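Putative membrane anchored protein (Corynebacterium diphtheriae, PDB 3LSO) is of unknown function but is probably held at the bacterial surface by its membrane anchor, presenting a row of beta-rich domains. Local coordinates at residues B[27-32]-B[46-51]; B[295-300]-B[326-331]; B[261-266]-B[275-280]; B[87-92]-B[163-168]; B[348-353]-B[412-417]. All blocks are in the same frame, centred on the assembly; numbering follows the deposited sequence.

Contact 1. Residues B[27-32]-B[46-51]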
# COMPACT_ATOMS: atom_id res chain seq x y z
N THR B 27 -14.44 31.03 -15.25
CA THR B 27 -15.37 32.17 -15.45
C THR B 27 -16.71 31.73 -16.07
O THR B 27 -16.82 30.64 -16.62
CB THR B 27 -14.79 33.23 -16.42
OG1 THR B 27 -14.80 32.68 -17.74
CG2 THR B 27 -13.37 33.62 -16.05
N SER B 28 -17.71 32.61 -15.99
CA SER B 28 -19.08 32.28 -16.40
C SER B 28 -20.04 33.46 -16.32
O SER B 28 -20.01 34.24 -15.37
CB SER B 28 -19.63 31.14 -15.54
OG SER B 28 -19.48 31.42 -14.15
N ASP B 29 -20.92 33.54 -17.31
CA ASP B 29 -21.90 34.61 -17.43
C ASP B 29 -22.91 34.62 -16.30
O ASP B 29 -23.47 33.58 -15.96
CB ASP B 29 -22.64 34.47 -18.76
CG ASP B 29 -21.73 34.67 -19.95
OD1 ASP B 29 -20.63 35.22 -19.76
OD2 ASP B 29 -22.12 34.28 -21.08
N VAL B 30 -23.12 35.79 -15.72
CA VAL B 30 -24.15 35.99 -14.69
C VAL B 30 -25.19 36.97 -15.16
O VAL B 30 -24.92 37.81 -16.02
CB VAL B 30 -23.57 36.49 -13.33
CG1 VAL B 30 -22.88 35.38 -12.62
CG2 VAL B 30 -22.60 37.63 -13.52
N ASP B 31 -26.39 36.84 -14.61
CA ASP B 31 -27.48 37.76 -14.89
C ASP B 31 -27.98 38.32 -13.57
O ASP B 31 -28.70 37.65 -12.82
CB ASP B 31 -28.59 37.04 -15.65
CG ASP B 31 -29.54 38.00 -16.37
OD1 ASP B 31 -29.79 39.13 -15.89
OD2 ASP B 31 -30.05 37.59 -17.45
N CYS B 32 -27.60 39.56 -13.27
CA CYS B 32 -27.89 40.17 -11.97
C CYS B 32 -29.16 41.02 -11.98
O CYS B 32 -29.34 41.84 -12.88
CB CYS B 32 -26.69 40.98 -11.50
SG CYS B 32 -25.20 39.95 -11.25
N LYS B 46 -26.57 41.98 -17.18
CA LYS B 46 -25.75 40.81 -17.50
C LYS B 46 -24.29 41.13 -17.27
O LYS B 46 -23.84 42.23 -17.58
CB LYS B 46 -25.97 40.36 -18.95
CG LYS B 46 -27.09 39.34 -19.14
CD LYS B 46 -27.06 38.69 -20.52
CE LYS B 46 -27.57 39.64 -21.60
NZ LYS B 46 -28.82 40.32 -21.15
N SER B 47 -23.56 40.15 -16.74
CA SER B 47 -22.15 40.32 -16.37
C SER B 47 -21.31 39.02 -16.44
O SER B 47 -21.71 38.05 -17.11
CB SER B 47 -22.08 40.92 -14.97
OG SER B 47 -20.76 41.28 -14.66
N ASN B 48 -20.16 39.02 -15.75
CA ASN B 48 -19.22 37.89 -15.72
C ASN B 48 -18.57 37.71 -14.35
O ASN B 48 -18.19 38.69 -13.71
CB ASN B 48 -18.13 38.07 -16.79
CG ASN B 48 -18.49 37.41 -18.12
OD1 ASN B 48 -18.75 38.08 -19.12
ND2 ASN B 48 -18.52 36.07 -18.12
N PHE B 49 -18.42 36.46 -13.92
CA PHE B 49 -17.92 36.12 -12.58
C PHE B 49 -16.77 35.14 -12.67
O PHE B 49 -16.97 33.96 -12.95
CB PHE B 49 -19.04 35.49 -11.77
CG PHE B 49 -18.61 34.97 -10.42
CD1 PHE B 49 -18.49 35.84 -9.34
CD2 PHE B 49 -18.38 33.62 -10.22
CE1 PHE B 49 -18.10 35.37 -8.06
CE2 PHE B 49 -18.00 33.13 -8.94
CZ PHE B 49 -17.86 34.01 -7.87
N SER B 50 -15.56 35.63 -12.40
CA SER B 50 -14.34 34.82 -12.54
C SER B 50 -13.69 34.45 -11.20
O SER B 50 -13.39 35.33 -10.38
CB SER B 50 -13.35 35.53 -13.47
OG SER B 50 -13.07 36.84 -13.03
N ALA B 51 -13.46 33.15 -10.99
CA ALA B 51 -12.82 32.66 -9.77
C ALA B 51 -11.91 31.46 -10.01
O ALA B 51 -12.15 30.64 -10.90
CB ALA B 51 -13.87 32.33 -8.73
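V30 and S47 make a hydrogen-bonded pair in an antiparallel hairpin, where strands 29-32 and 46-48 run at 140° to each other with axes 4.4 Å apart at closest. V30 N bonds to S47 O, and S47 N returns the favour to V30 O at 2.8 Å. D29 with N48 and D31 with K46 are the flanking non-hydrogen-bonded pairs; beyond them F49 N bonds to S28 O at 3.1 Å.

The side chains of those two flanking pairs share one face. D29 and N48 run alongside each other, with carboxylate and amide planes 68° apart. N48 ND2 sits 2.8 Å from D29 OD1, yet the bond is bent at the hydrogen and weak. K46 crosses D31 with its aliphatic part, and its bends further out leave NZ 4.8 Å from D31 OD2, too far for a salt bridge, though the opposite charges probably attract.

V30 works on the other face. Its CG1, anti to the carbonyl carbon (chi1 -75°), meets F49 CB at 3.9 Å, while CG2 packs on S47 CB at 3.6 Å. V30 and F49 both lean on I160 of strand 150-167, and nearby C32 is tied to C176 by the disulfide.

The chemistry is thus divided: backbone bonds set the pairing, the buried V30 and F49 join the hairpin to strand 150-167, and the polar face adds a weak hydrogen bond and probably some long-range attraction.

Contact 2. Residues B[295-300]-B[326-331]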
# COMPACT_ATOMS: atom_id res chain seq x y z
N ASP B 295 30.49 -17.97 3.66
CA ASP B 295 30.19 -18.19 2.25
C ASP B 295 30.09 -16.86 1.47
O ASP B 295 29.05 -16.17 1.44
CB ASP B 295 28.92 -19.01 2.14
CG ASP B 295 28.77 -19.67 0.78
OD1 ASP B 295 29.37 -19.17 -0.21
OD2 ASP B 295 28.04 -20.70 0.72
N THR B 296 31.21 -16.49 0.84
CA THR B 296 31.26 -15.26 0.06
C THR B 296 30.44 -15.37 -1.23
O THR B 296 30.08 -14.38 -1.84
CB THR B 296 32.71 -14.85 -0.31
OG1 THR B 296 33.42 -16.00 -0.80
CG2 THR B 296 33.41 -14.31 0.87
N ASP B 297 30.15 -16.59 -1.65
CA ASP B 297 29.42 -16.76 -2.88
C ASP B 297 27.93 -16.51 -2.73
O ASP B 297 27.47 -16.16 -1.67
CB ASP B 297 29.71 -18.13 -3.46
CG ASP B 297 31.17 -18.30 -3.71
OD1 ASP B 297 31.79 -17.37 -4.28
OD2 ASP B 297 31.70 -19.34 -3.29
N SER B 298 27.19 -16.63 -3.81
CA SER B 298 25.76 -16.54 -3.67
C SER B 298 25.11 -17.52 -4.65
O SER B 298 25.80 -18.03 -5.53
CB SER B 298 25.28 -15.08 -3.78
OG SER B 298 25.13 -14.68 -5.13
N TYR B 299 23.81 -17.79 -4.46
CA TYR B 299 23.13 -18.87 -5.15
C TYR B 299 21.82 -18.43 -5.81
O TYR B 299 21.15 -17.49 -5.38
CB TYR B 299 22.82 -19.99 -4.15
CG TYR B 299 24.03 -20.48 -3.43
CD1 TYR B 299 24.64 -19.70 -2.47
CD2 TYR B 299 24.57 -21.74 -3.70
CE1 TYR B 299 25.77 -20.12 -1.82
CE2 TYR B 299 25.72 -22.20 -3.05
CZ TYR B 299 26.31 -21.37 -2.10
OH TYR B 299 27.45 -21.75 -1.42
N THR B 300 21.43 -19.16 -6.84
CA THR B 300 20.11 -19.03 -7.47
C THR B 300 19.63 -20.44 -7.89
O THR B 300 20.30 -21.46 -7.61
CB THR B 300 20.12 -18.01 -8.66
OG1 THR B 300 18.82 -17.95 -9.24
CG2 THR B 300 21.05 -18.45 -9.74
N ALA B 326 20.03 -25.74 -9.76
CA ALA B 326 20.64 -24.92 -8.68
C ALA B 326 22.01 -24.44 -9.11
O ALA B 326 22.82 -25.25 -9.59
CB ALA B 326 20.72 -25.70 -7.40
N SER B 327 22.28 -23.14 -8.96
CA SER B 327 23.52 -22.58 -9.44
C SER B 327 24.29 -21.95 -8.31
O SER B 327 23.73 -21.18 -7.54
CB SER B 327 23.21 -21.50 -10.47
OG SER B 327 22.82 -22.02 -11.72
N LEU B 328 25.58 -22.22 -8.20
CA LEU B 328 26.44 -21.41 -7.33
C LEU B 328 27.08 -20.33 -8.18
O LEU B 328 27.63 -20.62 -9.24
CB LEU B 328 27.52 -22.29 -6.73
CG LEU B 328 28.64 -21.73 -5.87
CD1 LEU B 328 29.44 -22.90 -5.46
CD2 LEU B 328 29.55 -20.73 -6.62
N LEU B 329 27.04 -19.10 -7.69
CA LEU B 329 27.51 -17.95 -8.45
C LEU B 329 28.81 -17.41 -7.86
O LEU B 329 28.78 -16.72 -6.86
CB LEU B 329 26.43 -16.88 -8.43
CG LEU B 329 25.02 -17.34 -8.85
CD1 LEU B 329 23.97 -16.29 -8.55
CD2 LEU B 329 24.94 -17.79 -10.34
N PRO B 330 29.97 -17.74 -8.46
CA PRO B 330 31.23 -17.37 -7.86
C PRO B 330 31.25 -15.91 -7.59
O PRO B 330 30.71 -15.13 -8.38
CB PRO B 330 32.25 -17.66 -8.96
CG PRO B 330 31.68 -18.68 -9.72
CD PRO B 330 30.19 -18.44 -9.73
N ASN B 331 31.84 -15.52 -6.47
CA ASN B 331 32.01 -14.12 -6.20
C ASN B 331 33.16 -13.52 -7.00
O ASN B 331 33.00 -12.45 -7.55
CB ASN B 331 32.23 -13.88 -4.72
CG ASN B 331 32.18 -12.41 -4.36
OD1 ASN B 331 32.84 -11.57 -4.99
ND2 ASN B 331 31.39 -12.08 -3.35
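N331 reaches across to the turn before strand 298-300 with two bonds. Its ND2 bonds to T296 O at 3.0 Å, nearly straight at the hydrogen although the donor stands above the carbonyl plane; CG anti to the backbone N (chi1 -170°) carries the amide that way. Its backbone N meets D297 OD1 at 2.9 Å, on the anti side of the carboxylate. Next along, L329 N bonds to S298 O at 2.7 Å, whereas the return bond from S298 N to L329 O is long and weak. T300 and S327 form a second hydrogen-bonded pair.

On the face carrying S298, T300, S327 and L329, T300 CG2 touches S327 CB and L329 CD1, each at 3.8 Å. The Y299 ring is on the other face, its CE2 4.1 Å from L328 CG.

Outward, K435 ties three side chains together: its NZ makes salt bridges with D295 OD1 and D297 OD2 and a hydrogen bond with Y299 OH. D297 OD2 also bonds to Y436 OH, and S327 OG to T411 OG1. Y299 and L328 both rest on M431 of strand 425-435, so edge strand 298-303 and its neighbour 321-329 pack against a second sheet, as in a beta sandwich.

Contact 3. Residues B[261-266]-B[275-280]; sequences TITARF and APDGET
I262 with T280 and A264 with G278 are the hydrogen-bonded pairs of this antiparallel hairpin, whose strands 261-266 and 278-280 run 166° apart, each pair closed by two N-H to O=C bonds.

R265 of the first strand grips D277, just before the second, side-on. NE bonds to D277 OD1 at 2.8 Å, almost in the guanidinium plane, and NH2 bonds to D277 OD2 at 2.6 Å on its syn lone pair. Each carboxylate oxygen therefore has its own nitrogen, although the two flat groups are turned 33° from each other. The arginine chain runs out extended and then bends at chi3 (-71°), bringing its NE edge round to the acid. NH1 is used elsewhere, bonding to P462 O in the segment near the C-terminus; L461 beside it touches both D277 and T263.

T263 and E279 pair on the same side of the sheet. The threonine hydroxyl gives its hydrogen from OG1 to E279 OE2 at 2.8 Å, approaching from above the carboxylate plane, and H233 NE2 is a second partner of that oxygen. Beside it the methyl CG2 of T261 lies 3.6 Å from E279 OE1.

Where the strands part, a water takes over: it accepts from A275 N at 2.8 Å and donates to F266 O at 3.0 Å.

D277 would help balance the charge of the buried R265, the two-nitrogen grip restricts rotation of the guanidinium, and R265 NH1 links this hairpin to the returning C-terminal segment.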
# COMPACT_ATOMS: atom_id res chain seq x y z
N THR B 261 -2.04 -16.07 6.50
CA THR B 261 -2.74 -14.80 6.33
C THR B 261 -2.93 -14.18 7.70
O THR B 261 -3.60 -14.73 8.56
CB THR B 261 -4.10 -15.01 5.68
OG1 THR B 261 -3.92 -15.46 4.34
CG2 THR B 261 -4.81 -13.73 5.61
N ILE B 262 -2.30 -13.03 7.90
CA ILE B 262 -2.43 -12.32 9.15
C ILE B 262 -3.41 -11.19 8.93
O ILE B 262 -3.32 -10.45 7.93
CB ILE B 262 -1.08 -11.76 9.63
CG1 ILE B 262 0.01 -12.83 9.55
CG2 ILE B 262 -1.19 -11.19 11.04
CD1 ILE B 262 -0.28 -14.10 10.37
N THR B 263 -4.35 -11.07 9.86
CA THR B 263 -5.34 -10.01 9.80
C THR B 263 -5.33 -9.28 11.13
O THR B 263 -5.22 -9.92 12.19
CB THR B 263 -6.73 -10.57 9.48
OG1 THR B 263 -6.65 -11.33 8.26
CG2 THR B 263 -7.72 -9.43 9.28
N ALA B 264 -5.38 -7.95 11.06
CA ALA B 264 -5.46 -7.10 12.24
C ALA B 264 -6.76 -6.33 12.16
O ALA B 264 -7.12 -5.81 11.09
CB ALA B 264 -4.29 -6.13 12.29
N ARG B 265 -7.46 -6.27 13.29
CA ARG B 265 -8.78 -5.67 13.37
C ARG B 265 -8.86 -4.78 14.59
O ARG B 265 -8.56 -5.21 15.70
CB ARG B 265 -9.85 -6.76 13.44
CG ARG B 265 -11.20 -6.24 13.88
CD ARG B 265 -12.32 -7.22 13.62
NE ARG B 265 -12.60 -7.32 12.20
CZ ARG B 265 -13.42 -8.22 11.66
NH1 ARG B 265 -14.05 -9.08 12.44
NH2 ARG B 265 -13.60 -8.25 10.35
N PHE B 266 -9.26 -3.53 14.38
CA PHE B 266 -9.42 -2.57 15.47
C PHE B 266 -10.75 -2.75 16.22
O PHE B 266 -11.82 -2.82 15.61
CB PHE B 266 -9.25 -1.12 14.97
CG PHE B 266 -9.17 -0.10 16.06
CD1 PHE B 266 -8.05 -0.03 16.89
CD2 PHE B 266 -10.21 0.81 16.26
CE1 PHE B 266 -7.96 0.94 17.91
CE2 PHE B 266 -10.13 1.79 17.28
CZ PHE B 266 -9.01 1.85 18.10
N ALA B 275 -12.93 0.81 11.50
CA ALA B 275 -11.92 0.83 10.45
C ALA B 275 -11.88 -0.46 9.60
O ALA B 275 -12.32 -1.52 10.04
CB ALA B 275 -10.55 1.14 11.03
N PRO B 276 -11.40 -0.35 8.36
CA PRO B 276 -11.21 -1.58 7.64
C PRO B 276 -10.09 -2.37 8.30
O PRO B 276 -9.21 -1.79 8.94
CB PRO B 276 -10.76 -1.08 6.26
CG PRO B 276 -11.34 0.27 6.16
CD PRO B 276 -11.15 0.83 7.51
N ASP B 277 -10.16 -3.70 8.15
CA ASP B 277 -9.11 -4.59 8.63
C ASP B 277 -7.86 -4.46 7.76
O ASP B 277 -7.95 -4.23 6.55
CB ASP B 277 -9.58 -6.06 8.57
CG ASP B 277 -10.81 -6.36 9.46
OD1 ASP B 277 -10.90 -5.85 10.61
OD2 ASP B 277 -11.67 -7.14 9.00
N GLY B 278 -6.70 -4.62 8.37
CA GLY B 278 -5.45 -4.76 7.62
C GLY B 278 -5.05 -6.22 7.46
O GLY B 278 -5.16 -6.98 8.42
N GLU B 279 -4.61 -6.62 6.27
CA GLU B 279 -4.13 -7.98 6.04
C GLU B 279 -2.76 -8.00 5.44
O GLU B 279 -2.42 -7.14 4.64
CB GLU B 279 -5.07 -8.80 5.13
CG GLU B 279 -5.99 -9.72 5.92
CD GLU B 279 -6.81 -10.71 5.10
OE1 GLU B 279 -6.51 -11.02 3.91
OE2 GLU B 279 -7.79 -11.21 5.69
N THR B 280 -1.97 -9.00 5.82
CA THR B 280 -0.74 -9.31 5.08
C THR B 280 -0.55 -10.85 4.99
O THR B 280 -1.27 -11.62 5.64
CB THR B 280 0.49 -8.56 5.68
OG1 THR B 280 1.51 -8.39 4.69
CG2 THR B 280 1.08 -9.29 6.86
O HOH W 1 -12.11 -1.28 13.11

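Contact 4. Residues B[87-92]-B[163-168]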
# COMPACT_ATOMS: atom_id res chain seq x y z
N ALA B 87 -21.51 54.09 -0.94
CA ALA B 87 -22.21 52.82 -1.14
C ALA B 87 -21.44 51.68 -0.48
O ALA B 87 -20.26 51.48 -0.76
CB ALA B 87 -22.39 52.55 -2.61
N LYS B 88 -22.12 50.92 0.38
CA LYS B 88 -21.51 49.82 1.12
C LYS B 88 -22.28 48.53 0.90
O LYS B 88 -23.46 48.58 0.57
CB LYS B 88 -21.51 50.11 2.61
CG LYS B 88 -20.58 51.22 3.04
CD LYS B 88 -20.43 51.23 4.55
CE LYS B 88 -19.91 52.60 5.03
NZ LYS B 88 -19.55 52.59 6.47
N LEU B 89 -21.62 47.39 1.08
CA LEU B 89 -22.31 46.11 1.10
C LEU B 89 -22.57 45.72 2.53
O LEU B 89 -21.65 45.57 3.32
CB LEU B 89 -21.48 45.02 0.44
CG LEU B 89 -21.15 45.10 -1.05
CD1 LEU B 89 -20.22 43.96 -1.43
CD2 LEU B 89 -22.41 45.06 -1.87
N THR B 90 -23.84 45.54 2.86
CA THR B 90 -24.22 45.16 4.20
C THR B 90 -24.21 43.63 4.33
O THR B 90 -23.78 43.09 5.36
CB THR B 90 -25.60 45.73 4.58
OG1 THR B 90 -26.57 45.27 3.64
CG2 THR B 90 -25.57 47.23 4.51
N LYS B 91 -24.67 42.95 3.28
CA LYS B 91 -24.70 41.49 3.20
C LYS B 91 -24.12 41.07 1.85
O LYS B 91 -24.21 41.81 0.88
CB LYS B 91 -26.14 40.99 3.25
CG LYS B 91 -26.86 41.16 4.57
CD LYS B 91 -28.37 40.93 4.40
CE LYS B 91 -29.10 40.93 5.74
NZ LYS B 91 -28.64 39.78 6.60
N SER B 92 -23.52 39.88 1.78
CA SER B 92 -23.23 39.25 0.50
C SER B 92 -23.01 37.75 0.65
O SER B 92 -22.64 37.27 1.72
CB SER B 92 -22.07 39.92 -0.23
OG SER B 92 -20.88 39.84 0.50
N ASN B 163 -26.16 39.98 -2.92
CA ASN B 163 -25.67 40.95 -1.97
C ASN B 163 -26.77 41.92 -1.61
O ASN B 163 -27.85 41.90 -2.23
CB ASN B 163 -24.42 41.68 -2.49
CG ASN B 163 -24.76 42.75 -3.49
OD1 ASN B 163 -25.16 42.47 -4.62
ND2 ASN B 163 -24.60 44.00 -3.08
N THR B 164 -26.48 42.74 -0.61
CA THR B 164 -27.37 43.81 -0.16
C THR B 164 -26.53 45.03 0.11
O THR B 164 -25.59 44.99 0.89
CB THR B 164 -28.19 43.38 1.06
OG1 THR B 164 -29.04 42.29 0.67
CG2 THR B 164 -29.03 44.55 1.59
N ALA B 165 -26.89 46.11 -0.56
CA ALA B 165 -26.12 47.32 -0.54
C ALA B 165 -26.91 48.44 0.10
O ALA B 165 -28.10 48.60 -0.15
CB ALA B 165 -25.71 47.71 -1.95
N SER B 166 -26.22 49.21 0.92
CA SER B 166 -26.78 50.42 1.49
C SER B 166 -26.22 51.66 0.77
O SER B 166 -25.01 51.92 0.83
CB SER B 166 -26.50 50.48 2.99
OG SER B 166 -27.07 51.64 3.53
N VAL B 167 -27.11 52.40 0.11
CA VAL B 167 -26.72 53.50 -0.77
C VAL B 167 -27.58 54.75 -0.52
O VAL B 167 -28.72 54.82 -0.96
CB VAL B 167 -26.92 53.09 -2.26
CG1 VAL B 167 -26.56 54.23 -3.21
CG2 VAL B 167 -26.15 51.80 -2.60
N ASP B 168 -27.02 55.72 0.19
CA ASP B 168 -27.70 57.01 0.43
C ASP B 168 -29.05 56.90 1.19
O ASP B 168 -29.99 57.65 0.91
CB ASP B 168 -27.91 57.77 -0.90
CG ASP B 168 -26.67 58.58 -1.37
OD1 ASP B 168 -25.50 58.19 -1.10
OD2 ASP B 168 -26.88 59.63 -2.04
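T164 stands opposite two residues, T90 and K91, the mark of a classic beta bulge, here in the antiparallel pairing of strand 87-97 with strand 150-167. Before the bulge K88 pairs with S166, K88 N reaching S166 O at 3.1 Å and S166 N bonding back to K88 O. After it K91 pairs with T164 and S92 with N163, one residue out of step with the earlier register.

The T90 side chain runs outward from CB, which stands 3.8 Å from T164 O. There the side chain forks: OG1, placed between the backbone N and the carbonyl carbon (chi1 58°), gives its hydrogen to T164 O at 2.9 Å and lies close to the methyl CG2 of T164. The other branch, CG2, turns the other way along the partner strand and meets S166 CB at 3.7 Å. One threonine thus bonds to a carbonyl through its hydroxyl and packs on S166 through its methyl.

K91 runs alongside T164, CB to CB at 3.8 Å. T164 OG1 has its polar partner elsewhere, N173 OD1 on strand 170-177. On the opposite face A87 CB touches V167 CG2 at 3.8 Å, and L89 reaches L124 and A126 of strand 117-129; the contact sits between strands on both sides.

T164 O is the acceptor on which the bulge turns, taking three donors: T90 OG1 from well above the carbonyl plane, T90 N at 2.7 Å, and K91 N in the plane, on a lone pair, at 3.3 Å.

Contact 5. Residues B[348-353]-B[412-417]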
# COMPACT_ATOMS: atom_id res chain seq x y z
N VAL B 348 11.22 -36.38 -0.78
CA VAL B 348 11.21 -36.16 -2.22
C VAL B 348 12.27 -37.05 -2.89
O VAL B 348 13.42 -37.10 -2.43
CB VAL B 348 11.39 -34.67 -2.57
CG1 VAL B 348 11.52 -34.47 -4.06
CG2 VAL B 348 10.22 -33.87 -2.06
N LYS B 349 11.89 -37.78 -3.95
CA LYS B 349 12.78 -38.79 -4.54
C LYS B 349 13.55 -38.28 -5.76
O LYS B 349 12.95 -37.73 -6.69
CB LYS B 349 12.01 -40.05 -4.94
CG LYS B 349 11.57 -40.99 -3.81
CD LYS B 349 10.56 -42.03 -4.38
CE LYS B 349 10.01 -43.00 -3.30
NZ LYS B 349 8.83 -42.44 -2.56
N TYR B 350 14.85 -38.49 -5.78
CA TYR B 350 15.65 -38.15 -6.94
C TYR B 350 15.38 -39.18 -8.04
O TYR B 350 15.36 -40.38 -7.76
CB TYR B 350 17.12 -38.13 -6.54
CG TYR B 350 18.11 -38.21 -7.66
CD1 TYR B 350 18.56 -37.04 -8.33
CD2 TYR B 350 18.65 -39.44 -8.05
CE1 TYR B 350 19.51 -37.12 -9.36
CE2 TYR B 350 19.60 -39.52 -9.08
CZ TYR B 350 20.02 -38.37 -9.72
OH TYR B 350 20.94 -38.53 -10.72
N ILE B 351 15.13 -38.71 -9.26
CA ILE B 351 14.95 -39.61 -10.39
C ILE B 351 16.31 -40.07 -10.95
O ILE B 351 17.09 -39.26 -11.44
CB ILE B 351 14.18 -38.94 -11.55
CG1 ILE B 351 12.89 -38.24 -11.10
CG2 ILE B 351 13.93 -39.95 -12.68
CD1 ILE B 351 11.92 -39.13 -10.51
N ASP B 352 16.57 -41.39 -10.92
CA ASP B 352 17.85 -41.90 -11.40
C ASP B 352 18.16 -41.42 -12.80
O ASP B 352 17.30 -41.44 -13.69
CB ASP B 352 17.91 -43.42 -11.36
CG ASP B 352 17.65 -43.97 -9.96
OD1 ASP B 352 17.57 -43.16 -8.99
OD2 ASP B 352 17.51 -45.21 -9.81
N GLY B 353 19.41 -40.97 -12.96
CA GLY B 353 19.98 -40.67 -14.26
C GLY B 353 19.61 -39.30 -14.76
O GLY B 353 19.78 -39.03 -15.94
N VAL B 412 24.08 -27.54 -11.00
CA VAL B 412 23.64 -28.90 -11.06
C VAL B 412 22.10 -28.88 -11.28
O VAL B 412 21.39 -28.05 -10.71
CB VAL B 412 24.08 -29.61 -9.81
CG1 VAL B 412 23.90 -28.71 -8.64
CG2 VAL B 412 23.28 -30.88 -9.61
N SER B 413 21.61 -29.75 -12.15
CA SER B 413 20.17 -29.90 -12.35
C SER B 413 19.75 -31.36 -12.33
O SER B 413 20.54 -32.26 -12.62
CB SER B 413 19.71 -29.24 -13.64
OG SER B 413 20.34 -29.79 -14.78
N ALA B 414 18.51 -31.60 -11.95
CA ALA B 414 18.06 -32.97 -11.82
C ALA B 414 16.55 -33.00 -11.78
O ALA B 414 15.91 -31.96 -11.81
CB ALA B 414 18.64 -33.61 -10.57
N GLU B 415 15.98 -34.20 -11.70
CA GLU B 415 14.54 -34.29 -11.59
C GLU B 415 14.15 -35.06 -10.38
O GLU B 415 14.81 -36.04 -10.02
CB GLU B 415 13.93 -34.93 -12.82
CG GLU B 415 14.09 -34.04 -14.02
CD GLU B 415 13.30 -34.54 -15.22
OE1 GLU B 415 12.39 -35.41 -15.04
OE2 GLU B 415 13.60 -34.06 -16.34
N PHE B 416 13.05 -34.61 -9.79
CA PHE B 416 12.54 -35.13 -8.54
C PHE B 416 11.08 -35.49 -8.58
O PHE B 416 10.31 -34.99 -9.40
CB PHE B 416 12.78 -34.11 -7.45
CG PHE B 416 14.19 -33.85 -7.21
CD1 PHE B 416 14.83 -32.79 -7.82
CD2 PHE B 416 14.94 -34.72 -6.43
CE1 PHE B 416 16.17 -32.56 -7.63
CE2 PHE B 416 16.31 -34.50 -6.22
CZ PHE B 416 16.91 -33.42 -6.83
N GLU B 417 10.72 -36.32 -7.62
CA GLU B 417 9.40 -36.92 -7.54
C GLU B 417 8.78 -36.50 -6.22
O GLU B 417 9.35 -36.76 -5.16
CB GLU B 417 9.59 -38.43 -7.56
CG GLU B 417 8.83 -39.10 -8.64
CD GLU B 417 9.09 -40.61 -8.75
OE1 GLU B 417 10.27 -41.05 -8.76
OE2 GLU B 417 8.09 -41.36 -8.87
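V348 pushes its CG1 into the notch between the side chain of F416 and the backbone of E417, 3.6 Å from F416 CB and 3.3 Å from E417 O. The branch gets there by standing anti to the backbone N (chi1 174°), and the two side chains cross at about a right angle. F416 in turn fills the dip beside Y350: its ring atom CD2 lies 3.5 Å from Y350 CA, and CE2 rests against Y350 CB. The tyrosine ring presents its edge to this neighbour, with F416 CE2 in its plane, and the small bump of A414 CB also meets that edge, 3.8 Å from Y350 CE1. Y350 OH is hydrogen-bonded with G355 N.

This is where edge strand 349-357 joins strand 410-417 in the four-stranded antiparallel sheet of the C-terminal part. K349 and E417 form the hydrogen-bonded pair, with K349 N to E417 O at 3.0 Å, and I351 N bonds to E415 O at 2.8 Å.

Across the sheet from the two rings, I351 lays CG1 beside E415 CB and stretches CD1 over the stem of E417, 3.6 Å from its CG. V322 and V324 of strand 321-329 also pack on F416, and the F429 ring meets it with the planes at about 40°.

Along the chain the contacts come as 1, 4, 3, 2 and 5. Contacts 1 and 4 belong to the N-terminal family region, their centres about 19 Å apart, and strand 150-167, part of contact 4, also receives side chains from contact 1. Contact 3 lies in a separate five-stranded sheet nearer the middle, about 51 Å from contact 1 and about 38 Å from contact 2, between centres. Contacts 2 and 5 share the four-stranded sheet 298-303, 321-329, 410-417, 349-357, one at each edge, and touch where A326 N meets V412 O at 2.8 Å. With the centres of contacts 4 and 5 about 93 Å apart, the protein is elongated, built of successive beta-rich units.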